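Local structure of PLP-Dependent L-Arginine Hydroxylase MppP (Streptomyces wadayamensis, 6C9B) at residues Gly37-Lys40 against Ile41-Glu44; Tyr68-Leu72 against Gly73-Tyr77. The protein is a PLP-dependent oxidase acting on L-arginine, from which it forms 4-hydroxy-2-ketoarginine and 2-ketoarginine. One frame throughout, in Å; residues are numbered along the deposited sequence.

Contact 1: residues Gly37-Lys40 against Ile41-Glu44; sequences GQQK and IVNE
Gln39 reaches along the helix to Asn43, one turn further on, and its side chain is the one to follow. CB starts off pointing away from residues 41-44. Gln39 CG stands anti to the backbone N (chi1 180°), beside the carbonyl carbon, and there it lies 3.9 Å from Asn43 ND2. The chain then bends at chi2 (68°), which brings the amide back along the helix: CD passes the Asn43 oxygen, and NE2 closes on it with a hydrogen bond, Gln39 NE2 to Asn43 OD1, of 2.9 Å. The acceptor lies almost in the amide plane of Gln39, but the donor sits well above the carbonyl plane of Asn43, 44° out of it, so the bond does not use a lone pair. The two side chains cross at about a right angle. Gln39 NE2 also rests 3.8 Å from Val42 CG1.

Beneath this bridge run the ordinary helix bonds: Asn43 N to Gln39 O at 2.9 Å and Val42 N to Gln38 O at 3.1 Å. Those from Ile41 to Gly37 and from Glu44 to Lys40 are weak. Glu44 CB and CG pass the Lys40 carbonyl, with Glu44 CG 3.3 Å from Lys40 O; the charged ends of these two residues do not meet.

On another side of the helix, Gln38 OE1 accepts a hydrogen bond from the backbone N of Ser35, while Gln38 and Ile41 pack on Phe265 of helix 256-291. Val42 touches Trp49 of the second subunit, and Asn43 touches Pro46 of that subunit. The whole is a plain alpha-helical i to i+4 arrangement with a side-chain amide bridge, set at the dimer interface where helix 36-43 gives way, through Glu44 as N-cap, to helix 45-54.

Contact 2: residues Tyr68-Leu72 against Gly73-Tyr77; sequences YFTLL and GQHGY
Phe69 and Tyr77 lie face to face in an offset stack, their planes only 5° apart and their ring centroids separated by 4.3 Å. Each ring also covers the other residue's first side-chain carbon: Phe69 CB sits over the Tyr77 face, 3.5 Å from Tyr77 CD1, and Tyr77 CB lies over the Phe69 face, 3.9 Å from its centroid. These are CH-pi contacts in both directions. Tyr77 CG stands between its backbone N and carbonyl carbon (chi1 81°), which turns the ring back over Phe69. At the Phe69 edge, in the ring plane, comes Gln74 CB.

The backbone round the pair is shaped by the helix end, a Schellman motif: Gln74 N bonds to Phe69 O at 2.8 Å and Gly73 N to Thr70 O at 3.1 Å, with Gly73 at positive phi (86°) as the C-prime residue. A type I turn from Gln74 to Tyr77 then brings the tyrosine round. The Gln74 chain bends so that its NE2 donates, nearly straight, to Leu72 O at 2.8 Å, with that oxygen in its amide plane.

Further out, Gln74 NE2 also bonds to Tyr200 O, and OE1 accepts from His202 N. Three hydrogen bonds thus grip one buried amide, fixing its rotation and satisfying both of its ends. Leu232 and Val234 of strand 231-235 pack on Phe69, and Tyr203 lies against Tyr77. The near-parallel rings add dispersion and CH-pi contact to the hydrogen bonds that join the turn to the helix end.

In the fold
From the N terminus, contact 1 comes first, running over the last two turns of helix 36-43 and on to Glu44, each bond spanning one turn. The chain goes on through helices 45-54 and 57-71 before contact 2 folds the end of the latter into the loop leading to strand 84-87. The two are in series, neither nesting nor crossing, with centres 23 Å apart and nearest atoms about 9 Å apart. Both border the long helix 256-291: Ile41 meets it at Glu264 and Phe265, Leu71 and Leu72 from Ala269 to Leu274. Contact 1 faces the second subunit, whereas contact 2 joins helix 57-71 to strand 231-235 and helix 202-209 within one chain.

Contact 1: residues Gly37-Lys40 against Ile41-Glu44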
ATOM      1  N   GLY B  37      22.403  17.860  -0.163  1.00 29.30           N
ATOM      2  CA  GLY B  37      22.732  16.581   0.434  1.00 26.57           C
ATOM      3  C   GLY B  37      21.751  15.496   0.027  1.00 26.83           C
ATOM      4  O   GLY B  37      22.134  14.345  -0.197  1.00 27.71           O
ATOM      5  N   GLN B  38      20.477  15.855  -0.112  1.00 23.08           N
ATOM      6  CA  GLN B  38      19.476  14.873  -0.536  1.00 22.14           C
ATOM      7  C   GLN B  38      19.645  14.535  -2.013  1.00 25.44           C
ATOM      8  O   GLN B  38      19.478  13.382  -2.408  1.00 23.93           O
ATOM      9  CB  GLN B  38      18.060  15.392  -0.245  1.00 24.23           C
ATOM     10  CG  GLN B  38      17.725  15.492   1.248  1.00 23.29           C
ATOM     11  CD  GLN B  38      16.473  16.324   1.514  1.00 26.94           C
ATOM     12  OE1 GLN B  38      16.061  17.144   0.686  1.00 26.77           O
ATOM     13  NE2 GLN B  38      15.878  16.134   2.700  1.00 23.13           N
ATOM     14  N   GLN B  39      20.037  15.514  -2.839  1.00 24.41           N
ATOM     15  CA  GLN B  39      20.290  15.200  -4.242  1.00 23.19           C
ATOM     16  C   GLN B  39      21.446  14.223  -4.381  1.00 26.12           C
ATOM     17  O   GLN B  39      21.421  13.360  -5.264  1.00 25.47           O
ATOM     18  CB  GLN B  39      20.555  16.479  -5.024  1.00 26.47           C
ATOM     19  CG  GLN B  39      20.842  16.252  -6.520  1.00 28.48           C
ATOM     20  CD  GLN B  39      19.616  15.762  -7.281  1.00 35.52           C
ATOM     21  OE1 GLN B  39      18.565  16.401  -7.264  1.00 34.75           O
ATOM     22  NE2 GLN B  39      19.749  14.622  -7.953  1.00 32.61           N
ATOM     23  N   LYS B  40      22.460  14.332  -3.513  1.00 26.72           N
ATOM     24  CA  LYS B  40      23.550  13.362  -3.535  1.00 32.33           C
ATOM     25  C   LYS B  40      23.037  11.943  -3.329  1.00 30.76           C
ATOM     26  O   LYS B  40      23.580  10.997  -3.906  1.00 26.37           O
ATOM     27  CB  LYS B  40      24.591  13.698  -2.469  1.00 31.84           C
ATOM     28  CG  LYS B  40      25.753  14.512  -2.960  1.00 53.41           C
ATOM     29  CD  LYS B  40      26.989  14.256  -2.106  1.00 78.89           C
ATOM     30  CE  LYS B  40      27.546  12.840  -2.310  1.00 88.38           C
ATOM     31  NZ  LYS B  40      28.696  12.550  -1.414  1.00 91.84           N
ATOM     32  N   ILE B  41      22.030  11.765  -2.465  1.00 25.38           N
ATOM     33  CA  ILE B  41      21.428  10.443  -2.281  1.00 23.33           C
ATOM     34  C   ILE B  41      20.781   9.982  -3.578  1.00 24.18           C
ATOM     35  O   ILE B  41      20.970   8.845  -4.031  1.00 27.46           O
ATOM     36  CB  ILE B  41      20.405  10.463  -1.126  1.00 25.57           C
ATOM     37  CG1 ILE B  41      21.078  10.863   0.186  1.00 27.35           C
ATOM     38  CG2 ILE B  41      19.746   9.086  -0.983  1.00 24.77           C
ATOM     39  CD1 ILE B  41      20.094  11.215   1.327  1.00 28.78           C
ATOM     40  N   VAL B  42      19.991  10.854  -4.184  1.00 23.27           N
ATOM     41  CA  VAL B  42      19.306  10.489  -5.423  1.00 24.65           C
ATOM     42  C   VAL B  42      20.322  10.107  -6.500  1.00 24.46           C
ATOM     43  O   VAL B  42      20.112   9.162  -7.270  1.00 25.88           O
ATOM     44  CB  VAL B  42      18.394  11.641  -5.873  1.00 25.25           C
ATOM     45  CG1 VAL B  42      17.876  11.405  -7.305  1.00 29.14           C
ATOM     46  CG2 VAL B  42      17.258  11.816  -4.889  1.00 26.43           C
ATOM     47  N   ASN B  43      21.456  10.806  -6.549  1.00 28.34           N
ATOM     48  CA  ASN B  43      22.446  10.516  -7.587  1.00 28.78           C
ATOM     49  C   ASN B  43      23.052   9.133  -7.423  1.00 26.55           C
ATOM     50  O   ASN B  43      23.567   8.560  -8.398  1.00 28.32           O
ATOM     51  CB  ASN B  43      23.556  11.556  -7.561  1.00 24.73           C
ATOM     52  CG  ASN B  43      23.084  12.919  -8.012  1.00 30.17           C
ATOM     53  OD1 ASN B  43      22.070  13.032  -8.691  1.00 35.81           O
ATOM     54  ND2 ASN B  43      23.840  13.959  -7.652  1.00 34.94           N
ATOM     55  N   GLU B  44      23.042   8.616  -6.194  1.00 26.91           N
ATOM     56  CA  GLU B  44      23.580   7.312  -5.835  1.00 31.13           C
ATOM     57  C   GLU B  44      22.538   6.204  -5.882  1.00 24.36           C
ATOM     58  O   GLU B  44      22.835   5.086  -5.450  1.00 30.32           O
ATOM     59  CB  GLU B  44      24.163   7.359  -4.419  1.00 36.69           C
ATOM     60  CG  GLU B  44      25.380   8.260  -4.274  1.00 59.95           C
ATOM     61  CD  GLU B  44      26.648   7.467  -4.055  1.00 83.44           C
ATOM     62  OE1 GLU B  44      26.982   7.193  -2.880  1.00 92.20           O
ATOM     63  OE2 GLU B  44      27.294   7.096  -5.059  1.00 85.77           O
TER

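Contact 2: residues Tyr68-Leu72 against Gly73-Tyr77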
ATOM      1  N   TYR B  68      16.048   6.154  11.614  1.00 22.57           N
ATOM      2  CA  TYR B  68      14.865   7.011  11.703  1.00 20.68           C
ATOM      3  C   TYR B  68      14.449   7.235  13.160  1.00 23.11           C
ATOM      4  O   TYR B  68      14.233   8.376  13.587  1.00 22.76           O
ATOM      5  CB  TYR B  68      13.709   6.408  10.878  1.00 18.64           C
ATOM      6  CG  TYR B  68      12.484   7.290  10.902  1.00 22.15           C
ATOM      7  CD1 TYR B  68      12.428   8.465  10.148  1.00 23.13           C
ATOM      8  CD2 TYR B  68      11.398   6.983  11.713  1.00 21.34           C
ATOM      9  CE1 TYR B  68      11.333   9.300  10.192  1.00 21.85           C
ATOM     10  CE2 TYR B  68      10.296   7.832  11.771  1.00 19.45           C
ATOM     11  CZ  TYR B  68      10.278   8.982  11.008  1.00 22.39           C
ATOM     12  OH  TYR B  68       9.219   9.827  11.059  1.00 23.33           O
ATOM     13  N   PHE B  69      14.333   6.152  13.937  1.00 21.54           N
ATOM     14  CA  PHE B  69      13.936   6.279  15.341  1.00 21.08           C
ATOM     15  C   PHE B  69      14.939   7.110  16.135  1.00 25.47           C
ATOM     16  O   PHE B  69      14.547   7.963  16.932  1.00 23.11           O
ATOM     17  CB  PHE B  69      13.786   4.899  15.966  1.00 22.00           C
ATOM     18  CG  PHE B  69      12.548   4.169  15.531  1.00 21.02           C
ATOM     19  CD1 PHE B  69      11.320   4.495  16.069  1.00 25.66           C
ATOM     20  CD2 PHE B  69      12.626   3.119  14.637  1.00 24.72           C
ATOM     21  CE1 PHE B  69      10.189   3.814  15.690  1.00 25.96           C
ATOM     22  CE2 PHE B  69      11.494   2.432  14.253  1.00 24.97           C
ATOM     23  CZ  PHE B  69      10.270   2.789  14.793  1.00 25.29           C
ATOM     24  N   THR B  70      16.241   6.870  15.945  1.00 25.27           N
ATOM     25  CA  THR B  70      17.229   7.613  16.727  1.00 25.33           C
ATOM     26  C   THR B  70      17.253   9.080  16.324  1.00 25.95           C
ATOM     27  O   THR B  70      17.403   9.963  17.180  1.00 24.63           O
ATOM     28  CB  THR B  70      18.623   6.991  16.573  1.00 29.29           C
ATOM     29  OG1 THR B  70      19.056   7.092  15.220  1.00 42.46           O
ATOM     30  CG2 THR B  70      18.603   5.550  16.980  1.00 27.86           C
ATOM     31  N   LEU B  71      17.103   9.365  15.026  1.00 23.49           N
ATOM     32  CA  LEU B  71      17.028  10.746  14.566  1.00 23.35           C
ATOM     33  C   LEU B  71      16.017  11.539  15.359  1.00 26.80           C
ATOM     34  O   LEU B  71      16.244  12.717  15.678  1.00 24.87           O
ATOM     35  CB  LEU B  71      16.642  10.788  13.087  1.00 23.51           C
ATOM     36  CG  LEU B  71      16.278  12.154  12.490  1.00 25.04           C
ATOM     37  CD1 LEU B  71      17.529  12.975  12.316  1.00 24.80           C
ATOM     38  CD2 LEU B  71      15.574  12.020  11.156  1.00 23.55           C
ATOM     39  N   LEU B  72      14.882  10.917  15.674  1.00 22.08           N
ATOM     40  CA  LEU B  72      13.765  11.629  16.277  1.00 24.16           C
ATOM     41  C   LEU B  72      13.602  11.318  17.767  1.00 22.55           C
ATOM     42  O   LEU B  72      12.535  11.578  18.337  1.00 24.34           O
ATOM     43  CB  LEU B  72      12.483  11.324  15.495  1.00 22.84           C
ATOM     44  CG  LEU B  72      12.520  11.729  14.006  1.00 22.16           C
ATOM     45  CD1 LEU B  72      11.173  11.430  13.347  1.00 23.48           C
ATOM     46  CD2 LEU B  72      12.873  13.210  13.810  1.00 22.83           C
ATOM     47  N   GLY B  73      14.652  10.811  18.420  1.00 21.75           N
ATOM     48  CA  GLY B  73      14.692  10.728  19.865  1.00 22.22           C
ATOM     49  C   GLY B  73      14.054   9.484  20.424  1.00 24.23           C
ATOM     50  O   GLY B  73      13.900   9.377  21.649  1.00 23.84           O
ATOM     51  N   GLN B  74      13.673   8.547  19.571  1.00 22.65           N
ATOM     52  CA  GLN B  74      12.882   7.394  19.990  1.00 19.78           C
ATOM     53  C   GLN B  74      13.793   6.205  20.274  1.00 25.00           C
ATOM     54  O   GLN B  74      13.669   5.130  19.681  1.00 26.72           O
ATOM     55  CB  GLN B  74      11.843   7.060  18.926  1.00 22.87           C
ATOM     56  CG  GLN B  74      10.944   8.211  18.555  1.00 18.07           C
ATOM     57  CD  GLN B  74      10.357   8.892  19.773  1.00 22.48           C
ATOM     58  OE1 GLN B  74       9.565   8.306  20.512  1.00 23.93           O
ATOM     59  NE2 GLN B  74      10.768  10.110  20.011  1.00 20.45           N
ATOM     60  N   HIS B  75      14.695   6.416  21.239  1.00 26.44           N
ATOM     61  CA  HIS B  75      15.772   5.459  21.494  1.00 28.58           C
ATOM     62  C   HIS B  75      15.271   4.131  22.044  1.00 28.13           C
ATOM     63  O   HIS B  75      15.905   3.100  21.807  1.00 31.10           O
ATOM     64  CB  HIS B  75      16.783   6.073  22.463  1.00 35.84           C
ATOM     65  CG  HIS B  75      17.286   7.408  22.022  1.00 34.26           C
ATOM     66  ND1 HIS B  75      18.073   7.572  20.902  1.00 36.50           N
ATOM     67  CD2 HIS B  75      17.079   8.648  22.525  1.00 35.21           C
ATOM     68  CE1 HIS B  75      18.339   8.858  20.743  1.00 38.31           C
ATOM     69  NE2 HIS B  75      17.750   9.531  21.716  1.00 34.80           N
ATOM     70  N   GLY B  76      14.155   4.129  22.773  1.00 27.30           N
ATOM     71  CA  GLY B  76      13.602   2.915  23.340  1.00 28.85           C
ATOM     72  C   GLY B  76      12.724   2.082  22.427  1.00 29.47           C
ATOM     73  O   GLY B  76      12.077   1.138  22.902  1.00 25.80           O
ATOM     74  N   TYR B  77      12.684   2.370  21.125  1.00 25.42           N
ATOM     75  CA  TYR B  77      11.890   1.557  20.222  1.00 24.73           C
ATOM     76  C   TYR B  77      12.348   0.100  20.306  1.00 24.90           C
ATOM     77  O   TYR B  77      13.526  -0.184  20.571  1.00 28.72           O
ATOM     78  CB  TYR B  77      11.981   2.075  18.779  1.00 24.73           C
ATOM     79  CG  TYR B  77      13.210   1.641  18.020  1.00 20.42           C
ATOM     80  CD1 TYR B  77      14.426   2.288  18.194  1.00 28.10           C
ATOM     81  CD2 TYR B  77      13.154   0.578  17.120  1.00 28.87           C
ATOM     82  CE1 TYR B  77      15.564   1.877  17.498  1.00 28.28           C
ATOM     83  CE2 TYR B  77      14.287   0.165  16.434  1.00 26.59           C
ATOM     84  CZ  TYR B  77      15.477   0.821  16.619  1.00 26.49           C
ATOM     85  OH  TYR B  77      16.605   0.413  15.929  1.00 29.93           O
TER